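Local coordinates for vaginolysin (Gardnerella vaginalis, PDB 5IMY), which probably binds cholesterol in host cell membranes and perforates them, as pore-forming toxins of the cholesterol-dependent cytolysin family do, at residues A20-D23 and S24-Y28; G185-F188 and A189-V193; G324-D327 and T328-L332. All coordinates share one frame; numbering follows the deposited sequence.

Contact 1: residues A20-D23 and S24-Y28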
loop_
_atom_site.group_PDB
_atom_site.type_symbol
_atom_site.label_atom_id
_atom_site.label_comp_id
_atom_site.label_asym_id
_atom_site.label_seq_id
_atom_site.Cartn_x
_atom_site.Cartn_y
_atom_site.Cartn_z
ATOM N N ALA A 20 59.908 -34.650 7.992
ATOM C CA ALA A 20 58.987 -35.767 7.802
ATOM C C ALA A 20 57.618 -35.506 8.421
ATOM O O ALA A 20 56.617 -35.357 7.712
ATOM C CB ALA A 20 59.584 -37.039 8.408
ATOM N N LYS A 21 57.584 -35.449 9.753
ATOM C CA LYS A 21 56.385 -35.196 10.544
ATOM C C LYS A 21 55.657 -33.922 10.120
ATOM O O LYS A 21 54.507 -33.704 10.514
ATOM C CB LYS A 21 56.790 -35.157 12.023
ATOM C CG LYS A 21 56.055 -34.184 12.940
ATOM C CD LYS A 21 56.866 -33.932 14.209
ATOM C CE LYS A 21 57.522 -35.197 14.758
ATOM N NZ LYS A 21 58.180 -34.966 16.070
ATOM N N LYS A 22 56.315 -33.066 9.332
ATOM C CA LYS A 22 55.587 -32.021 8.623
ATOM C C LYS A 22 54.439 -32.624 7.828
ATOM O O LYS A 22 53.377 -32.007 7.692
ATOM C CB LYS A 22 56.544 -31.254 7.704
ATOM C CG LYS A 22 55.886 -30.338 6.664
ATOM C CD LYS A 22 56.822 -30.079 5.488
ATOM C CE LYS A 22 57.141 -28.604 5.322
ATOM N NZ LYS A 22 57.903 -28.063 6.479
ATOM N N ASP A 23 54.640 -33.832 7.296
ATOM C CA ASP A 23 53.565 -34.549 6.621
ATOM C C ASP A 23 52.367 -34.737 7.544
ATOM O O ASP A 23 51.216 -34.553 7.130
ATOM C CB ASP A 23 54.083 -35.903 6.134
ATOM C CG ASP A 23 53.361 -36.399 4.899
ATOM O OD1 ASP A 23 53.851 -36.136 3.780
ATOM O OD2 ASP A 23 52.308 -37.055 5.044
ATOM N N SER A 24 52.619 -35.099 8.806
ATOM C CA SER A 24 51.526 -35.386 9.730
ATOM C C SER A 24 50.723 -34.131 10.050
ATOM O O SER A 24 49.488 -34.173 10.090
ATOM C CB SER A 24 52.075 -36.012 11.012
ATOM O OG SER A 24 51.842 -37.410 11.031
ATOM N N LEU A 25 51.402 -33.007 10.286
ATOM C CA LEU A 25 50.688 -31.761 10.539
ATOM C C LEU A 25 49.874 -31.345 9.322
ATOM O O LEU A 25 48.771 -30.806 9.457
ATOM C CB LEU A 25 51.676 -30.661 10.924
ATOM C CG LEU A 25 51.073 -29.293 11.253
ATOM C CD1 LEU A 25 50.533 -29.265 12.667
ATOM C CD2 LEU A 25 52.101 -28.202 11.049
ATOM N N ASN A 26 50.402 -31.595 8.122
ATOM C CA ASN A 26 49.686 -31.237 6.903
ATOM C C ASN A 26 48.399 -32.039 6.760
ATOM O O ASN A 26 47.382 -31.516 6.290
ATOM C CB ASN A 26 50.584 -31.452 5.686
ATOM C CG ASN A 26 51.299 -30.187 5.254
ATOM O OD1 ASN A 26 50.847 -29.078 5.534
ATOM N ND2 ASN A 26 52.419 -30.348 4.559
ATOM N N ASN A 27 48.420 -33.314 7.154
ATOM C CA ASN A 27 47.219 -34.136 7.042
ATOM C C ASN A 27 46.169 -33.716 8.061
ATOM O O ASN A 27 44.967 -33.760 7.776
ATOM C CB ASN A 27 47.572 -35.613 7.213
ATOM C CG ASN A 27 48.229 -36.202 5.980
ATOM O OD1 ASN A 27 48.049 -35.707 4.869
ATOM N ND2 ASN A 27 48.991 -37.272 6.172
ATOM N N TYR A 28 46.600 -33.307 9.256
ATOM C CA TYR A 28 45.643 -32.889 10.275
ATOM C C TYR A 28 44.922 -31.610 9.865
ATOM O O TYR A 28 43.702 -31.501 10.032
ATOM C CB TYR A 28 46.352 -32.699 11.615
ATOM C CG TYR A 28 45.456 -32.156 12.703
ATOM C CD1 TYR A 28 44.456 -32.939 13.260
ATOM C CD2 TYR A 28 45.611 -30.859 13.174
ATOM C CE1 TYR A 28 43.631 -32.448 14.253
ATOM C CE2 TYR A 28 44.794 -30.357 14.169
ATOM C CZ TYR A 28 43.804 -31.157 14.704
ATOM O OH TYR A 28 42.986 -30.666 15.695
#
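Lys22 and Asn26, one helical turn apart, run side by side and point the same way, with Lys22 CG 4.1 Å from Asn26 ND2. With CG anti to its backbone N (chi1 167°), Lys22 lays the start of its aliphatic chain beside the amide, and bends lower down take the ammonium end away from it. A long, flexible lysine suits this exposed position. The shorter Asn26 is buried, and its amide is engaged elsewhere: OD1 accepts from Ala230 N, while ND2 is hydrogen-bonded to Ser228 OG.

On the next pair the groups meet differently. Asp23 OD2 lies 3.5 Å from Asn27 ND2, and the carboxylate and amide planes stand almost perpendicular, 86° apart. The approach is loose, and at this exposed surface the charged carboxylate and the polar amide can both meet water.

Beneath both pairs runs regular helical bonding, Asn26 N to Lys22 O at 3.0 Å and Asn27 N to Asp23 O at 3.1 Å, while Leu25 N bonds to Lys21 O at 3.2 Å.

Leu25 turns an apolar side chain inward onto Thr237 and onto Leu242 of helix 240-243. Further along, Tyr28 touches Lys243 and bonds through OH to Val247 O, so helix 22-30 lies against helix 240-243 and its flanking loops.

Contact 2: residues G185-F188 and A189-V193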
loop_
_atom_site.group_PDB
_atom_site.type_symbol
_atom_site.label_atom_id
_atom_site.label_comp_id
_atom_site.label_asym_id
_atom_site.label_seq_id
_atom_site.Cartn_x
_atom_site.Cartn_y
_atom_site.Cartn_z
ATOM N N GLY A 185 29.185 -4.803 12.462
ATOM C CA GLY A 185 30.058 -5.552 13.344
ATOM C C GLY A 185 29.535 -5.667 14.760
ATOM O O GLY A 185 28.870 -4.758 15.265
ATOM N N ALA A 186 29.842 -6.790 15.413
ATOM C CA ALA A 186 29.357 -7.036 16.766
ATOM C C ALA A 186 29.752 -5.934 17.736
ATOM O O ALA A 186 29.112 -5.790 18.784
ATOM C CB ALA A 186 29.885 -8.376 17.273
ATOM N N ASP A 187 30.789 -5.158 17.422
ATOM C CA ASP A 187 31.260 -4.087 18.290
ATOM C C ASP A 187 30.846 -2.705 17.788
ATOM O O ASP A 187 31.511 -1.712 18.104
ATOM C CB ASP A 187 32.780 -4.160 18.439
ATOM C CG ASP A 187 33.505 -4.024 17.114
ATOM O OD1 ASP A 187 32.875 -4.264 16.063
ATOM O OD2 ASP A 187 34.705 -3.681 17.124
ATOM N N PHE A 188 29.759 -2.614 17.016
ATOM C CA PHE A 188 29.302 -1.308 16.549
ATOM C C PHE A 188 28.915 -0.419 17.721
ATOM O O PHE A 188 29.374 0.724 17.826
ATOM C CB PHE A 188 28.127 -1.452 15.584
ATOM C CG PHE A 188 27.587 -0.133 15.107
ATOM C CD1 PHE A 188 28.264 0.594 14.143
ATOM C CD2 PHE A 188 26.419 0.388 15.637
ATOM C CE1 PHE A 188 27.779 1.814 13.707
ATOM C CE2 PHE A 188 25.928 1.607 15.204
ATOM C CZ PHE A 188 26.610 2.320 14.238
ATOM N N ALA A 189 28.058 -0.921 18.608
ATOM C CA ALA A 189 27.927 -0.311 19.921
ATOM C C ALA A 189 29.319 -0.151 20.515
ATOM O O ALA A 189 30.183 -1.007 20.320
ATOM C CB ALA A 189 27.044 -1.172 20.826
ATOM N N LYS A 190 29.527 0.952 21.239
ATOM C CA LYS A 190 30.850 1.434 21.637
ATOM C C LYS A 190 31.430 2.286 20.516
ATOM O O LYS A 190 31.778 3.450 20.732
ATOM C CB LYS A 190 31.815 0.288 21.984
ATOM C CG LYS A 190 33.254 0.696 22.242
ATOM C CD LYS A 190 33.475 1.226 23.643
ATOM C CE LYS A 190 34.939 1.128 24.042
ATOM N NZ LYS A 190 35.100 0.457 25.359
ATOM N N ILE A 191 31.531 1.716 19.313
ATOM C CA ILE A 191 32.046 2.468 18.177
ATOM C C ILE A 191 31.061 3.538 17.727
ATOM O O ILE A 191 31.472 4.534 17.120
ATOM C CB ILE A 191 32.382 1.517 17.009
ATOM C CG1 ILE A 191 33.446 0.500 17.437
ATOM C CG2 ILE A 191 32.867 2.306 15.788
ATOM C CD1 ILE A 191 33.739 -0.573 16.398
ATOM N N GLY A 192 29.773 3.368 18.021
ATOM C CA GLY A 192 28.749 4.229 17.462
ATOM C C GLY A 192 28.077 5.177 18.435
ATOM O O GLY A 192 27.276 6.018 18.015
ATOM N N VAL A 193 28.378 5.069 19.725
ATOM C CA VAL A 193 27.792 5.985 20.703
ATOM C C VAL A 193 28.296 7.410 20.479
ATOM O O VAL A 193 27.597 8.357 20.867
ATOM C CB VAL A 193 28.054 5.536 22.154
ATOM C CG1 VAL A 193 27.170 4.350 22.512
ATOM C CG2 VAL A 193 29.522 5.215 22.407
#
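Phe188 O accepts a weak hydrogen bond from Gly192 N, 2.7 Å long but bent to 117° at the hydrogen. Ile191 N also lies close to Phe188 O, at 2.8 Å.

With no side chain, Gly192 can bring its CA close over one face of the Phe188 ring, which suits glycine to the place. The ring is put there by a CG anti to the backbone N (chi1 178°), which sets it beside its own carbonyl carbon, on the side where Gly192 arrives. The packing of this buried phenyl is continued by helix 177-184, where it meets the Phe184 ring and touches Met177 and Leu180, an apolar setting fit for an aromatic residue.

On another side, Ile191 crosses Asp187. Its CD1 comes up against the carboxylate, nearest to Asp187 OD2. Asp187 holds the N-cap position, yet its carboxylate makes no capping bond; OD2 instead has a weak hydrogen bond from Asn104 ND2.

The positive phi of 124° at Gly185, just past helix 177-184, calls for glycine, since a side chain would jam against the preceding carbonyl. From it a type I beta turn, closed by Phe188 N to Gly185 O at 2.9 Å, leads on. This tight turn joins helix 177-184 to helix 188-191 in the helical connection between strands 166-173 and 208-223, probably part of the region that in related cytolysins refolds into a transmembrane beta-hairpin.

Contact 3: residues G324-D327 and T328-L332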
loop_
_atom_site.group_PDB
_atom_site.type_symbol
_atom_site.label_atom_id
_atom_site.label_comp_id
_atom_site.label_asym_id
_atom_site.label_seq_id
_atom_site.Cartn_x
_atom_site.Cartn_y
_atom_site.Cartn_z
ATOM N N GLY A 324 27.273 19.357 10.946
ATOM C CA GLY A 324 27.735 19.536 9.587
ATOM C C GLY A 324 26.638 19.222 8.597
ATOM O O GLY A 324 25.524 18.832 8.961
ATOM N N ASN A 325 26.984 19.405 7.323
ATOM C CA ASN A 325 26.069 19.140 6.221
ATOM C C ASN A 325 26.786 18.337 5.144
ATOM O O ASN A 325 27.917 17.889 5.353
ATOM C CB ASN A 325 25.526 20.453 5.654
ATOM C CG ASN A 325 26.607 21.497 5.481
ATOM O OD1 ASN A 325 27.568 21.294 4.741
ATOM N ND2 ASN A 325 26.455 22.625 6.162
ATOM N N ILE A 326 26.142 18.147 3.991
ATOM C CA ILE A 326 26.761 17.371 2.920
ATOM C C ILE A 326 28.108 17.965 2.536
ATOM O O ILE A 326 29.024 17.237 2.137
ATOM C CB ILE A 326 25.811 17.282 1.709
ATOM C CG1 ILE A 326 24.501 16.584 2.102
ATOM C CG2 ILE A 326 26.477 16.549 0.545
ATOM C CD1 ILE A 326 24.668 15.157 2.618
ATOM N N ASP A 327 28.262 19.287 2.653
ATOM C CA ASP A 327 29.541 19.904 2.316
ATOM C C ASP A 327 30.605 19.603 3.365
ATOM O O ASP A 327 31.795 19.549 3.036
ATOM C CB ASP A 327 29.372 21.414 2.138
ATOM C CG ASP A 327 28.923 21.790 0.738
ATOM O OD1 ASP A 327 29.256 21.055 -0.216
ATOM O OD2 ASP A 327 28.239 22.826 0.591
ATOM N N THR A 328 30.208 19.411 4.625
ATOM C CA THR A 328 31.148 18.904 5.621
ATOM C C THR A 328 31.664 17.532 5.211
ATOM O O THR A 328 32.872 17.273 5.238
ATOM C CB THR A 328 30.477 18.837 6.996
ATOM O OG1 THR A 328 30.246 20.163 7.486
ATOM C CG2 THR A 328 31.343 18.065 8.003
ATOM N N LEU A 329 30.752 16.640 4.825
ATOM C CA LEU A 329 31.141 15.309 4.374
ATOM C C LEU A 329 32.124 15.385 3.212
ATOM O O LEU A 329 33.214 14.806 3.268
ATOM C CB LEU A 329 29.895 14.519 3.970
ATOM C CG LEU A 329 30.115 13.147 3.329
ATOM C CD1 LEU A 329 30.476 12.114 4.383
ATOM C CD2 LEU A 329 28.882 12.730 2.547
ATOM N N LYS A 330 31.754 16.102 2.148
ATOM C CA LYS A 330 32.564 16.097 0.935
ATOM C C LYS A 330 33.953 16.678 1.164
ATOM O O LYS A 330 34.882 16.342 0.419
ATOM C CB LYS A 330 31.842 16.861 -0.177
ATOM C CG LYS A 330 30.458 16.307 -0.484
ATOM C CD LYS A 330 30.141 16.314 -1.971
ATOM C CE LYS A 330 30.962 15.279 -2.726
ATOM N NZ LYS A 330 30.346 14.927 -4.036
ATOM N N ALA A 331 34.123 17.534 2.173
ATOM C CA ALA A 331 35.462 17.997 2.521
ATOM C C ALA A 331 36.265 16.889 3.192
ATOM O O ALA A 331 37.436 16.674 2.860
ATOM C CB ALA A 331 35.377 19.222 3.429
ATOM N N LEU A 332 35.650 16.172 4.137
ATOM C CA LEU A 332 36.345 15.079 4.810
ATOM C C LEU A 332 36.755 13.989 3.829
ATOM O O LEU A 332 37.803 13.358 4.008
ATOM C CB LEU A 332 35.460 14.495 5.912
ATOM C CG LEU A 332 35.110 15.445 7.062
ATOM C CD1 LEU A 332 34.073 14.815 7.978
ATOM C CD2 LEU A 332 36.354 15.829 7.850
#
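Asn325 OD1 takes two backbone N-H groups at the start of helix 326-335. Thr328 N donates to it at 3.2 Å, from above the carbonyl plane, and Asp327 N adds a weaker bond at 3.0 Å. The side chain reaches them because CG sits between the backbone N and the carbonyl carbon (chi1 44°), which folds the amide back over the first turn. In return, Thr328 OG1 accepts a weak, 3.4 Å hydrogen bond from Asn325 N. The two side chains cross at about a right angle, and the reciprocal pair is a capping box: asparagine supplies a short acceptor to N-H groups that have no preceding turn to bond, and threonine returns a hydroxyl from three residues on.

Gly324, lacking a side chain, lets its CA come within 3.3 Å of Thr328 OG1 immediately before the cap. Its backbone bonds to Val306 of strand 305-311, pairing along that strand's edge; the neighbouring Cys307 and Cys322 form a disulfide. In related cytolysins a short segment and helix at this place cover that strand edge until pore assembly, and the arrangement here is consistent with the same role.

Helical bonding proper begins with Leu329 N to Asn325 O at 3.1 Å, nearly straight at 161°, and continues with Lys330 N to Ile326 O at 3.0 Å. Lys330 CG meets Ile326 CG2 at 4.1 Å as the two side chains pass; the lysine's end then leads away toward an exposed position. Ile326 and Leu329, branched and apolar, face the sheet instead: Ile326 packs on Phe269 and Val306, Leu329 on Met265, Val267 and Phe269 of strand 263-271.

In the fold
The three contacts come in series along the chain and do not touch. Contact 1 lies far out, its centre about 46 Å from the centre of the chain, whereas contacts 2 and 3 each lie about 16 Å from it. Contacts 2 and 3 are separated by about 23 Å between centres and about 14 Å between nearest atoms. Both are associated with the same large antiparallel sheet, contact 2 in a region that by analogy with relatives probably becomes a transmembrane hairpin, contact 3 in an element that in relatives covers a strand edge until assembly. Contact 1 stands about 41 Å from contact 2 and 56 Å from contact 3, centre to centre.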